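Local coordinates for putative Glycosidase (Bacteroides thetaiotaomicron, PDB 3R67), which is a putative glycosidase of uncharacterised function, probably one of the carbohydrate-active proteins built on a five-bladed beta-propeller, at residues A[275-280]-A[301-306]; A[87-90]-A[94-97]; A[77-82]-A[139-144]; A[209-214]-A[221-226]; A[124-127]-A[131-134]. All blocks are in the same frame, centred on the assembly; numbering follows the deposited sequence.

Contact 1 (A[275-280]-A[301-306]); sequences TLYTAN and LDKPFY
Apolar packing between two loops brings Tyr277 and Leu276 against Lys303 and Pro304, far from the centre of the chain. One loop joins strand 258-266 to strand 282-289, and the other follows strand 297-300. The CH-pi evidence is direct: Pro304 CG stands 3.8 Å from the centroid of the Tyr277 ring, 22° off the ring normal. Its neighbour CD comes within 3.4 Å of Tyr277 CZ, so the pyrrolidine ring covers the phenol end of that face. Tyr277 CG lies anti to its carbonyl carbon (chi1 -55°), which sends the ring across to the proline. The opposite ring face is met by CB of Leu276. In this probable five-bladed beta-propeller, 275-280 connects two strands of one sheet while 301-306 leaves its last strand; Pro304 also touches Cys283 of strand 282-289 and Phe241. Lys303 crosses the tyrosine at about a right angle, its methylenes passing Tyr277 OH; the nearest, CG, is 3.7 Å from that oxygen. A bend at chi4 then brings Lys303 NZ to 4.2 Å from Leu276 CD1. Nearby, Asp302 forms a salt bridge with Arg237, and a bound 1,2-ethanediol lies about 5 Å from the Tyr277 side chain.

Contact 2 (A[87-90]-A[94-97]); sequences AYSD and HFNR
Tyr88 and Asn96 face each other as an antiparallel hydrogen-bonded pair. Tyr88 N donates to Asn96 O and Asn96 N to Tyr88 O, each at 2.9 Å, the second nearly straight at 174°. Tyr88 takes the less common first torsion, CG lodged between the backbone N and the carbonyl carbon (chi1 54°), and this lays its ring over the facing residue. Asn96 CB sits 3.9 Å from the ring centroid, above the face and offset toward the rim, with ring and amide planes 45° apart. Two waters extend the pairing: one accepts from Asn96 ND2 and donates to Tyr88 O, while another meets Tyr88 OH near the ring plane and reaches Arg97 O by a weak bond.

Beyond this pair, toward the turn, Ser89 CB stands 3.5 Å from the centroid of the Phe95 ring, almost directly over its centre, in a CH-pi contact. Ala87 CB packs 3.8 Å from Phe95 CD2 and also meets Arg97 CG. With OG opposite the backbone N, Ser89 donates to His94 O at 2.6 Å, approaching from well above the carbonyl plane; the same OG is bonded to Gly92 N in the turn. Arg97 runs on to a salt bridge with Glu47 and a bond to Tyr67 OH.

Phe95 also packs on Val63 and Val65 of strand 62-70. Strands 82-89 and 96-97 make a beta hairpin, with 96-97 the outermost strand of a four-stranded antiparallel sheet, consistent with a propeller blade.

Contact 3 (A[77-82]-A[139-144]); sequences IGSRTS and WNRKQA
Arg141 reaches across to Ser79 and Arg80 and carries nearly the whole of this small loop-to-loop contact. Its van der Waals part is a single carbon over a flat group: Ser79 CB lies over the centre of one guanidinium face, 3.8 Å from Arg141 CZ. The arginine chain is extended from CG to NE, which is how the group spans the gap, since the closest CA atoms, those of Ser79 and Arg141, are still 8.9 Å apart.

The polar part is slack. Arg141 NH2 is 3.5 Å from Arg80 O, which lies near the guanidinium plane, and 3.7 Å from Ser79 O; neither approach makes a hydrogen bond. A water mediates instead, donating to Arg80 O at 2.8 Å and accepting weakly from Arg141 NE. In propeller terms, the contact ties together connections of two four-stranded antiparallel sheets: 77-82 leads into strand 82-89, whereas the turn at residues 139-144 connects strand 132-139 to strand 144-151. Pro116 meets both segments: Arg141 touches it, and its carbonyl accepts from Thr81 OG1.

Bonds within 139-144 shape the turn that presents the arginine. Asn140 OD1 accepts from Gln143 N at 2.8 Å, in the carbonyl plane, and from Lys142 N, which lies above that plane; the latter closes an Asx turn. Arg141 CA rests over a face of the Trp139 ring, and Asn140 ND2 is held by Glu112 O.

Contact 4 (A[209-214]-A[221-226]); sequences VNVATS and EPMLDE
Val211 and Met223 (a selenomethionine) meet through backbone and side chain in a beta hairpin whose short strand 221-222 flanks strand 210-214, at the margin of a propeller sheet. The tight half lies toward Asn210. Met223 N donates to Val211 O at 2.9 Å, and Asn210 ND2 adds a side-chain bond to an in-plane lone pair of Met223 O, with Met223 O lying near the plane of the Asn210 amide. Asn210 holds its CG trans to the backbone N (chi1 175°), putting OD1 against the proline ring, 3.3 Å from Pro222 CB. The amide is fixed further by Trp204 NE1, which donates to OD1, and by Leu231 O, which accepts from ND2. Val211 and Met223 run side by side, with CG1 4.0 Å from SE. Pro222 is backed by Phe164 and Ala167.

The other half is looser. Thr213 and Glu221 pair through two backbone bonds, Glu221 N to Thr213 O at 2.8 Å and Thr213 N to Glu221 O at 3.2 Å, yet their side chains do not bond directly. Glu221 is solvent-exposed, and a water bridges the two: it accepts from Thr213 OG1 and donates to both Glu221 O and Glu221 OE1, the last at 2.8 Å.

Contact 5 (A[124-127]-A[131-134]); sequences VAVT and LYVM
Val126 stands over the Tyr132 ring with its CG2 methyl almost exactly above the ring centre, 3.6 Å from the centroid and 9° off the normal. The valine holds CG2 on the far side of CB from its backbone N, pointing the methyl at the face, while Val126 CB packs along the ring at 3.6 Å from Tyr132 CE1. Val124 comes from a different direction: its CG1 lies near the ring plane, at the edge, 3.9 Å from Tyr132 CD1. Its other methyl, CG2, turns to Met134 CB at 3.8 Å. These four residues share one face of the hairpin; Ala125 and Val133 occupy the other and are joined by paired backbone bonds, the Val133 N to Ala125 O bond being nearly straight (177°).

At the turn, Thr127 and Leu131 point the same way and lie alongside each other. Thr127 N donates to Leu131 O, and Leu131 N returns a bond to Thr127 OG1 at 3.0 Å, the side chain replacing a carbonyl as acceptor.

The hairpin is buried between sheets. Val124 and Tyr132 pack on strand 50-59, where Tyr132 OH bonds Ile58 O, whereas Ala125, Thr127 and Val133 pack on Ile193 of strand 190-196.

Contacts 2, 4 and 5 are hairpin pairings within sheets; contacts 1 and 3 join loops. Contact 3 spans 56 intervening residues, a stretch that contains both contact 2 and contact 5. In space, it brings together loops of the two sheets that hold those hairpins, whose centres are 19 Å apart. Contact 5 also lies close to contact 4, with nearest atoms about 8 Å apart, although none of the five touches another. It is nearest the middle of the chain, about 13 Å from its centre. 1,2-Ethanediol, probably from the crystallisation liquor, is bound near Tyr88 of contact 2 and Ala125 of contact 5 (each about 4 Å from the side chain) and near Tyr277 of contact 1 (about 5 Å).

Contact 1 (A[275-280]-A[301-306])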
# COMPACT_ATOMS: atom_id res chain seq x y z
N THR A 275 -24.37 -7.15 2.13
CA THR A 275 -24.85 -7.30 3.51
C THR A 275 -24.09 -8.46 4.27
O THR A 275 -24.14 -8.48 5.50
CB THR A 275 -26.39 -7.55 3.49
OG1 THR A 275 -26.91 -7.46 4.80
CG2 THR A 275 -26.79 -8.88 2.88
N LEU A 276 -23.39 -9.37 3.56
CA LEU A 276 -22.61 -10.47 4.15
C LEU A 276 -21.35 -9.97 4.83
O LEU A 276 -20.76 -10.67 5.65
CB LEU A 276 -22.22 -11.51 3.08
CG LEU A 276 -23.36 -12.37 2.52
CD1 LEU A 276 -22.95 -13.08 1.28
CD2 LEU A 276 -23.89 -13.33 3.54
N TYR A 277 -20.92 -8.76 4.49
CA TYR A 277 -19.72 -8.14 5.04
C TYR A 277 -20.13 -6.85 5.76
O TYR A 277 -21.15 -6.26 5.43
CB TYR A 277 -18.68 -7.90 3.92
CG TYR A 277 -18.38 -9.20 3.21
CD1 TYR A 277 -17.59 -10.18 3.80
CD2 TYR A 277 -19.01 -9.50 1.99
CE1 TYR A 277 -17.43 -11.43 3.22
CE2 TYR A 277 -18.85 -10.75 1.39
CZ TYR A 277 -18.05 -11.71 2.01
OH TYR A 277 -17.85 -12.93 1.42
N THR A 278 -19.36 -6.46 6.78
CA THR A 278 -19.63 -5.29 7.59
C THR A 278 -19.64 -4.03 6.71
O THR A 278 -18.80 -3.87 5.83
CB THR A 278 -18.57 -5.18 8.70
OG1 THR A 278 -18.68 -6.33 9.54
CG2 THR A 278 -18.74 -3.93 9.57
N ALA A 279 -20.64 -3.18 6.94
CA ALA A 279 -20.76 -1.90 6.25
C ALA A 279 -19.53 -1.03 6.56
O ALA A 279 -19.04 -1.02 7.70
CB ALA A 279 -22.03 -1.18 6.67
N ASN A 280 -18.98 -0.40 5.51
CA ASN A 280 -17.83 0.51 5.55
C ASN A 280 -16.53 -0.23 5.90
O ASN A 280 -15.49 0.42 5.96
CB ASN A 280 -18.06 1.66 6.55
CG ASN A 280 -19.31 2.45 6.25
OD1 ASN A 280 -19.61 2.79 5.10
ND2 ASN A 280 -20.09 2.69 7.27
N LEU A 301 -12.36 -11.57 -8.24
CA LEU A 301 -13.08 -12.29 -7.18
C LEU A 301 -14.38 -11.56 -6.86
O LEU A 301 -14.37 -10.34 -6.76
CB LEU A 301 -12.21 -12.44 -5.92
CG LEU A 301 -10.85 -13.18 -6.01
CD1 LEU A 301 -10.24 -13.33 -4.60
CD2 LEU A 301 -10.97 -14.57 -6.66
N ASP A 302 -15.48 -12.30 -6.72
CA ASP A 302 -16.80 -11.74 -6.41
C ASP A 302 -17.03 -11.70 -4.88
O ASP A 302 -17.94 -11.01 -4.39
CB ASP A 302 -17.90 -12.53 -7.12
CG ASP A 302 -17.85 -12.34 -8.64
OD1 ASP A 302 -17.19 -11.36 -9.10
OD2 ASP A 302 -18.48 -13.14 -9.37
N LYS A 303 -16.15 -12.39 -4.14
CA LYS A 303 -16.09 -12.45 -2.69
C LYS A 303 -14.68 -12.16 -2.24
O LYS A 303 -13.73 -12.53 -2.93
CB LYS A 303 -16.57 -13.81 -2.14
CG LYS A 303 -18.07 -14.00 -2.14
CD LYS A 303 -18.45 -15.32 -1.50
CE LYS A 303 -19.83 -15.31 -0.87
NZ LYS A 303 -20.91 -14.99 -1.84
N PRO A 304 -14.50 -11.48 -1.09
CA PRO A 304 -13.13 -11.18 -0.64
C PRO A 304 -12.36 -12.44 -0.20
O PRO A 304 -12.99 -13.37 0.29
CB PRO A 304 -13.34 -10.24 0.54
CG PRO A 304 -14.73 -10.51 1.02
CD PRO A 304 -15.52 -10.92 -0.17
N PHE A 305 -11.02 -12.46 -0.40
CA PHE A 305 -10.20 -13.61 0.02
C PHE A 305 -9.71 -13.42 1.45
O PHE A 305 -9.32 -14.38 2.10
CB PHE A 305 -9.00 -13.82 -0.93
CG PHE A 305 -7.85 -12.85 -0.77
CD1 PHE A 305 -7.87 -11.62 -1.41
CD2 PHE A 305 -6.72 -13.20 -0.04
CE1 PHE A 305 -6.79 -10.73 -1.28
CE2 PHE A 305 -5.65 -12.30 0.10
CZ PHE A 305 -5.69 -11.07 -0.53
N TYR A 306 -9.70 -12.17 1.93
CA TYR A 306 -9.23 -11.82 3.26
C TYR A 306 -10.17 -10.82 3.89
O TYR A 306 -10.57 -9.85 3.25
CB TYR A 306 -7.80 -11.28 3.15
CG TYR A 306 -6.99 -11.57 4.38
CD1 TYR A 306 -6.47 -12.84 4.60
CD2 TYR A 306 -6.73 -10.57 5.32
CE1 TYR A 306 -5.75 -13.13 5.76
CE2 TYR A 306 -5.97 -10.84 6.46
CZ TYR A 306 -5.48 -12.12 6.67
OH TYR A 306 -4.73 -12.39 7.79

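Contact 2 (A[87-90]-A[94-97])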
# COMPACT_ATOMS: atom_id res chain seq x y z
N ALA A 87 10.78 -1.59 10.56
CA ALA A 87 10.76 -2.88 11.27
C ALA A 87 11.43 -3.91 10.40
O ALA A 87 11.23 -3.90 9.20
CB ALA A 87 9.34 -3.28 11.63
N TYR A 88 12.30 -4.74 10.98
CA TYR A 88 13.06 -5.72 10.20
C TYR A 88 12.95 -7.10 10.84
O TYR A 88 12.89 -7.23 12.07
CB TYR A 88 14.54 -5.28 10.05
CG TYR A 88 15.24 -4.99 11.38
CD1 TYR A 88 15.08 -3.76 12.02
CD2 TYR A 88 16.09 -5.92 11.96
CE1 TYR A 88 15.71 -3.49 13.24
CE2 TYR A 88 16.73 -5.67 13.17
CZ TYR A 88 16.55 -4.44 13.80
OH TYR A 88 17.19 -4.20 15.00
N SER A 89 12.91 -8.13 9.99
CA SER A 89 12.77 -9.54 10.39
C SER A 89 13.60 -10.47 9.54
O SER A 89 13.65 -10.31 8.32
CB SER A 89 11.30 -9.97 10.28
OG SER A 89 11.11 -11.32 10.67
N ASP A 90 14.12 -11.52 10.16
CA ASP A 90 14.85 -12.58 9.48
C ASP A 90 13.89 -13.62 8.90
O ASP A 90 14.22 -14.22 7.86
CB ASP A 90 15.84 -13.27 10.45
CG ASP A 90 17.00 -12.39 10.89
OD1 ASP A 90 17.55 -11.66 10.05
OD2 ASP A 90 17.42 -12.52 12.04
N HIS A 94 8.69 -12.45 13.13
CA HIS A 94 9.12 -11.72 14.32
C HIS A 94 9.98 -10.52 13.91
O HIS A 94 10.98 -10.67 13.22
CB HIS A 94 9.88 -12.60 15.32
CG HIS A 94 10.31 -11.81 16.53
ND1 HIS A 94 9.41 -11.49 17.55
CD2 HIS A 94 11.50 -11.24 16.80
CE1 HIS A 94 10.10 -10.76 18.41
NE2 HIS A 94 11.36 -10.58 18.00
N PHE A 95 9.57 -9.34 14.34
CA PHE A 95 10.18 -8.09 13.94
C PHE A 95 10.80 -7.32 15.07
O PHE A 95 10.28 -7.32 16.19
CB PHE A 95 9.10 -7.20 13.29
CG PHE A 95 8.76 -7.61 11.88
CD1 PHE A 95 7.88 -8.67 11.64
CD2 PHE A 95 9.33 -6.97 10.80
CE1 PHE A 95 7.60 -9.08 10.34
CE2 PHE A 95 9.05 -7.38 9.49
CZ PHE A 95 8.19 -8.43 9.27
N ASN A 96 11.91 -6.63 14.75
CA ASN A 96 12.60 -5.65 15.59
C ASN A 96 12.35 -4.29 14.97
O ASN A 96 11.99 -4.23 13.79
CB ASN A 96 14.07 -5.93 15.78
CG ASN A 96 14.32 -7.07 16.73
OD1 ASN A 96 13.96 -7.02 17.92
ND2 ASN A 96 14.99 -8.10 16.25
N ARG A 97 12.46 -3.22 15.74
CA ARG A 97 12.11 -1.89 15.24
C ARG A 97 13.12 -0.83 15.60
O ARG A 97 13.70 -0.83 16.69
CB ARG A 97 10.75 -1.47 15.84
CG ARG A 97 9.54 -2.27 15.33
CD ARG A 97 8.39 -2.31 16.33
NE ARG A 97 7.79 -1.01 16.56
CZ ARG A 97 6.75 -0.81 17.37
NH1 ARG A 97 6.24 -1.82 18.05
NH2 ARG A 97 6.24 0.40 17.51
O HOH W 1 14.92 -8.78 13.34
O HOH W 2 16.91 -2.05 16.50
O HOH W 3 13.83 -11.55 13.35

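Contact 3 (A[77-82]-A[139-144])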
# COMPACT_ATOMS: atom_id res chain seq x y z
N ILE A 77 -9.99 12.54 18.36
CA ILE A 77 -10.52 12.79 17.01
C ILE A 77 -9.51 13.63 16.19
O ILE A 77 -9.31 13.34 15.00
CB ILE A 77 -11.92 13.51 17.16
CG1 ILE A 77 -12.99 12.55 17.76
CG2 ILE A 77 -12.46 14.15 15.85
CD1 ILE A 77 -13.24 11.15 16.96
N GLY A 78 -8.90 14.63 16.84
CA GLY A 78 -7.93 15.56 16.26
C GLY A 78 -6.86 14.95 15.37
O GLY A 78 -6.19 14.00 15.77
N SER A 79 -6.73 15.51 14.13
CA SER A 79 -5.79 15.12 13.07
C SER A 79 -4.35 15.13 13.57
O SER A 79 -3.97 16.00 14.35
CB SER A 79 -5.92 16.04 11.86
OG SER A 79 -7.13 15.79 11.18
N ARG A 80 -3.57 14.15 13.10
CA ARG A 80 -2.18 13.84 13.47
C ARG A 80 -1.26 13.81 12.20
O ARG A 80 -1.74 14.05 11.10
CB ARG A 80 -2.18 12.48 14.22
CG ARG A 80 -3.06 12.50 15.51
CD ARG A 80 -3.39 11.12 16.07
NE ARG A 80 -4.37 11.15 17.17
CZ ARG A 80 -4.08 11.20 18.47
NH1 ARG A 80 -2.82 11.19 18.87
NH2 ARG A 80 -5.05 11.23 19.37
N THR A 81 0.07 13.58 12.37
CA THR A 81 1.09 13.53 11.31
C THR A 81 1.53 12.08 11.08
O THR A 81 1.81 11.36 12.05
CB THR A 81 2.29 14.44 11.67
OG1 THR A 81 1.82 15.78 11.81
CG2 THR A 81 3.40 14.43 10.62
N SER A 82 1.63 11.67 9.82
CA SER A 82 2.10 10.34 9.47
C SER A 82 3.59 10.39 9.09
O SER A 82 4.04 11.27 8.36
CB SER A 82 1.28 9.74 8.34
OG SER A 82 -0.04 9.50 8.78
N TRP A 139 0.23 14.41 2.36
CA TRP A 139 -1.02 14.94 2.90
C TRP A 139 -0.75 16.25 3.64
O TRP A 139 -0.04 16.27 4.64
CB TRP A 139 -1.69 13.89 3.80
CG TRP A 139 -3.00 14.27 4.44
CD1 TRP A 139 -3.31 14.15 5.76
CD2 TRP A 139 -4.16 14.82 3.80
NE1 TRP A 139 -4.62 14.53 5.98
CE2 TRP A 139 -5.16 14.94 4.79
CE3 TRP A 139 -4.48 15.14 2.47
CZ2 TRP A 139 -6.45 15.41 4.50
CZ3 TRP A 139 -5.75 15.60 2.18
CH2 TRP A 139 -6.72 15.73 3.19
N ASN A 140 -1.30 17.36 3.11
CA ASN A 140 -1.12 18.69 3.71
C ASN A 140 -2.46 19.22 4.26
O ASN A 140 -2.59 20.41 4.56
CB ASN A 140 -0.53 19.68 2.67
CG ASN A 140 -1.37 19.93 1.45
OD1 ASN A 140 -2.46 19.39 1.28
ND2 ASN A 140 -0.89 20.78 0.55
N ARG A 141 -3.46 18.31 4.38
CA ARG A 141 -4.84 18.48 4.86
C ARG A 141 -5.70 19.27 3.83
O ARG A 141 -6.89 19.50 4.08
CB ARG A 141 -4.93 19.13 6.25
CG ARG A 141 -4.20 18.32 7.29
CD ARG A 141 -4.40 18.79 8.71
NE ARG A 141 -3.54 17.97 9.57
CZ ARG A 141 -3.12 18.31 10.78
NH1 ARG A 141 -3.43 19.50 11.29
NH2 ARG A 141 -2.31 17.50 11.46
N LYS A 142 -5.11 19.61 2.67
CA LYS A 142 -5.78 20.31 1.57
C LYS A 142 -5.93 19.34 0.39
O LYS A 142 -7.03 19.14 -0.12
CB LYS A 142 -5.03 21.59 1.17
CG LYS A 142 -5.12 22.68 2.25
CD LYS A 142 -4.22 23.87 1.98
CE LYS A 142 -4.63 25.11 2.77
NZ LYS A 142 -4.58 24.96 4.25
N GLN A 143 -4.83 18.69 0.01
CA GLN A 143 -4.89 17.73 -1.08
C GLN A 143 -3.95 16.54 -0.85
O GLN A 143 -2.85 16.70 -0.32
CB GLN A 143 -4.55 18.41 -2.41
CG GLN A 143 -4.86 17.55 -3.62
CD GLN A 143 -4.17 18.09 -4.77
OE1 GLN A 143 -3.38 17.38 -5.39
NE2 GLN A 143 -4.40 19.37 -5.08
N ALA A 144 -4.41 15.34 -1.25
CA ALA A 144 -3.67 14.08 -1.22
C ALA A 144 -3.04 13.87 -2.58
O ALA A 144 -3.73 13.90 -3.59
CB ALA A 144 -4.58 12.91 -0.84
O HOH W 4 -3.69 14.70 9.20

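Contact 4 (A[209-214]-A[221-226])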
# COMPACT_ATOMS: atom_id res chain seq x y z
N VAL A 209 -9.60 2.10 -10.30
CA VAL A 209 -8.21 1.76 -10.59
C VAL A 209 -7.88 2.26 -12.00
O VAL A 209 -8.58 1.94 -12.96
CB VAL A 209 -7.92 0.25 -10.43
CG1 VAL A 209 -6.48 -0.08 -10.77
CG2 VAL A 209 -8.24 -0.23 -9.01
N ASN A 210 -6.83 3.07 -12.09
CA ASN A 210 -6.28 3.55 -13.35
C ASN A 210 -4.94 2.85 -13.57
O ASN A 210 -4.38 2.30 -12.62
CB ASN A 210 -6.15 5.10 -13.35
CG ASN A 210 -5.48 5.71 -14.57
OD1 ASN A 210 -4.38 6.26 -14.49
ND2 ASN A 210 -6.06 5.54 -15.74
N VAL A 211 -4.44 2.84 -14.80
CA VAL A 211 -3.13 2.27 -15.12
C VAL A 211 -2.25 3.41 -15.60
O VAL A 211 -2.67 4.21 -16.44
CB VAL A 211 -3.19 1.09 -16.14
CG1 VAL A 211 -1.79 0.61 -16.52
CG2 VAL A 211 -4.04 -0.06 -15.60
N ALA A 212 -1.05 3.53 -15.02
CA ALA A 212 -0.08 4.54 -15.41
C ALA A 212 1.20 3.87 -15.87
O ALA A 212 1.48 2.74 -15.43
CB ALA A 212 0.19 5.49 -14.25
N THR A 213 1.97 4.54 -16.75
CA THR A 213 3.24 3.99 -17.25
C THR A 213 4.37 5.01 -17.02
O THR A 213 4.12 6.21 -16.85
CB THR A 213 3.15 3.59 -18.73
OG1 THR A 213 3.01 4.74 -19.57
CG2 THR A 213 2.04 2.58 -19.01
N SER A 214 5.61 4.51 -17.02
CA SER A 214 6.82 5.32 -16.83
C SER A 214 8.01 4.72 -17.57
O SER A 214 8.03 3.51 -17.81
CB SER A 214 7.15 5.42 -15.34
OG SER A 214 8.23 6.30 -15.07
N GLU A 221 2.73 8.55 -16.10
CA GLU A 221 1.73 9.10 -17.00
C GLU A 221 0.41 8.28 -16.93
O GLU A 221 0.36 7.17 -17.47
CB GLU A 221 2.29 9.11 -18.43
CG GLU A 221 1.37 9.75 -19.45
CD GLU A 221 1.87 9.63 -20.87
OE1 GLU A 221 1.72 8.54 -21.46
OE2 GLU A 221 2.39 10.64 -21.40
N PRO A 222 -0.68 8.82 -16.30
CA PRO A 222 -1.96 8.09 -16.27
C PRO A 222 -2.52 7.84 -17.67
O PRO A 222 -2.47 8.74 -18.52
CB PRO A 222 -2.89 9.03 -15.48
CG PRO A 222 -1.97 9.92 -14.71
CD PRO A 222 -0.78 10.12 -15.61
N MSE A 223 -3.03 6.63 -17.93
CA MSE A 223 -3.59 6.31 -19.25
C MSE A 223 -4.98 6.88 -19.35
O MSE A 223 -5.76 6.79 -18.40
CB MSE A 223 -3.58 4.81 -19.51
CG MSE A 223 -2.16 4.26 -19.66
SE MSE A 223 -2.10 2.38 -20.04
CE MSE A 223 -2.95 2.43 -21.80
N LEU A 224 -5.27 7.53 -20.50
CA LEU A 224 -6.53 8.22 -20.73
C LEU A 224 -7.34 7.56 -21.83
O LEU A 224 -6.78 6.92 -22.72
CB LEU A 224 -6.26 9.69 -21.11
CG LEU A 224 -5.37 10.54 -20.18
CD1 LEU A 224 -5.19 11.94 -20.74
CD2 LEU A 224 -5.92 10.64 -18.76
N ASP A 225 -8.68 7.72 -21.77
CA ASP A 225 -9.58 7.22 -22.81
C ASP A 225 -9.64 8.26 -23.96
O ASP A 225 -8.95 9.29 -23.90
CB ASP A 225 -10.99 6.91 -22.23
CG ASP A 225 -11.81 8.07 -21.66
OD1 ASP A 225 -11.51 9.24 -22.00
OD2 ASP A 225 -12.79 7.80 -20.94
N GLU A 226 -10.49 8.00 -24.99
CA GLU A 226 -10.73 8.82 -26.19
C GLU A 226 -11.12 10.28 -25.82
O GLU A 226 -10.74 11.20 -26.54
CB GLU A 226 -11.87 8.16 -27.03
CG GLU A 226 -12.53 8.99 -28.12
CD GLU A 226 -14.00 8.66 -28.32
OE1 GLU A 226 -14.61 8.02 -27.43
OE2 GLU A 226 -14.57 9.12 -29.33
O HOH W 5 0.43 6.45 -20.02

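Contact 5 (A[124-127]-A[131-134])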
# COMPACT_ATOMS: atom_id res chain seq x y z
N VAL A 124 6.41 -0.35 -1.57
CA VAL A 124 7.79 -0.38 -2.02
C VAL A 124 8.01 -1.61 -2.92
O VAL A 124 7.48 -2.70 -2.69
CB VAL A 124 8.80 -0.34 -0.81
CG1 VAL A 124 10.25 -0.53 -1.28
CG2 VAL A 124 8.68 0.98 -0.04
N ALA A 125 8.77 -1.41 -3.98
CA ALA A 125 9.25 -2.44 -4.89
C ALA A 125 10.69 -2.11 -5.24
O ALA A 125 11.10 -0.97 -5.05
CB ALA A 125 8.37 -2.54 -6.13
N VAL A 126 11.45 -3.08 -5.71
CA VAL A 126 12.85 -2.81 -6.02
C VAL A 126 13.13 -3.18 -7.49
O VAL A 126 12.56 -4.14 -8.03
CB VAL A 126 13.80 -3.57 -5.02
CG1 VAL A 126 13.74 -5.10 -5.19
CG2 VAL A 126 15.23 -3.06 -5.13
N THR A 127 14.03 -2.43 -8.12
CA THR A 127 14.51 -2.73 -9.46
C THR A 127 15.53 -3.87 -9.39
O THR A 127 16.07 -4.13 -8.30
CB THR A 127 15.14 -1.49 -10.12
OG1 THR A 127 16.38 -1.18 -9.49
CG2 THR A 127 14.20 -0.30 -10.14
N LEU A 131 17.47 -0.51 -6.81
CA LEU A 131 16.85 0.76 -6.48
C LEU A 131 15.44 0.51 -5.92
O LEU A 131 14.57 0.00 -6.65
CB LEU A 131 16.80 1.71 -7.68
CG LEU A 131 16.28 3.13 -7.37
CD1 LEU A 131 17.30 3.89 -6.51
CD2 LEU A 131 15.96 3.89 -8.66
N TYR A 132 15.21 0.88 -4.64
CA TYR A 132 13.89 0.78 -4.01
C TYR A 132 13.05 1.98 -4.41
O TYR A 132 13.50 3.12 -4.29
CB TYR A 132 13.97 0.65 -2.47
CG TYR A 132 14.61 -0.65 -2.05
CD1 TYR A 132 13.85 -1.80 -1.87
CD2 TYR A 132 15.99 -0.74 -1.85
CE1 TYR A 132 14.45 -3.02 -1.53
CE2 TYR A 132 16.60 -1.95 -1.52
CZ TYR A 132 15.82 -3.08 -1.35
OH TYR A 132 16.42 -4.25 -1.00
N VAL A 133 11.85 1.72 -4.92
CA VAL A 133 10.96 2.76 -5.38
C VAL A 133 9.73 2.76 -4.47
O VAL A 133 8.99 1.77 -4.39
CB VAL A 133 10.60 2.59 -6.89
CG1 VAL A 133 9.64 3.69 -7.37
CG2 VAL A 133 11.86 2.58 -7.74
N MSE A 134 9.54 3.86 -3.75
CA MSE A 134 8.41 4.01 -2.85
C MSE A 134 7.37 4.94 -3.42
O MSE A 134 7.72 6.03 -3.87
CB MSE A 134 8.87 4.54 -1.49
CG MSE A 134 7.70 4.78 -0.50
SE MSE A 134 8.13 6.03 0.93
CE MSE A 134 9.34 5.00 1.79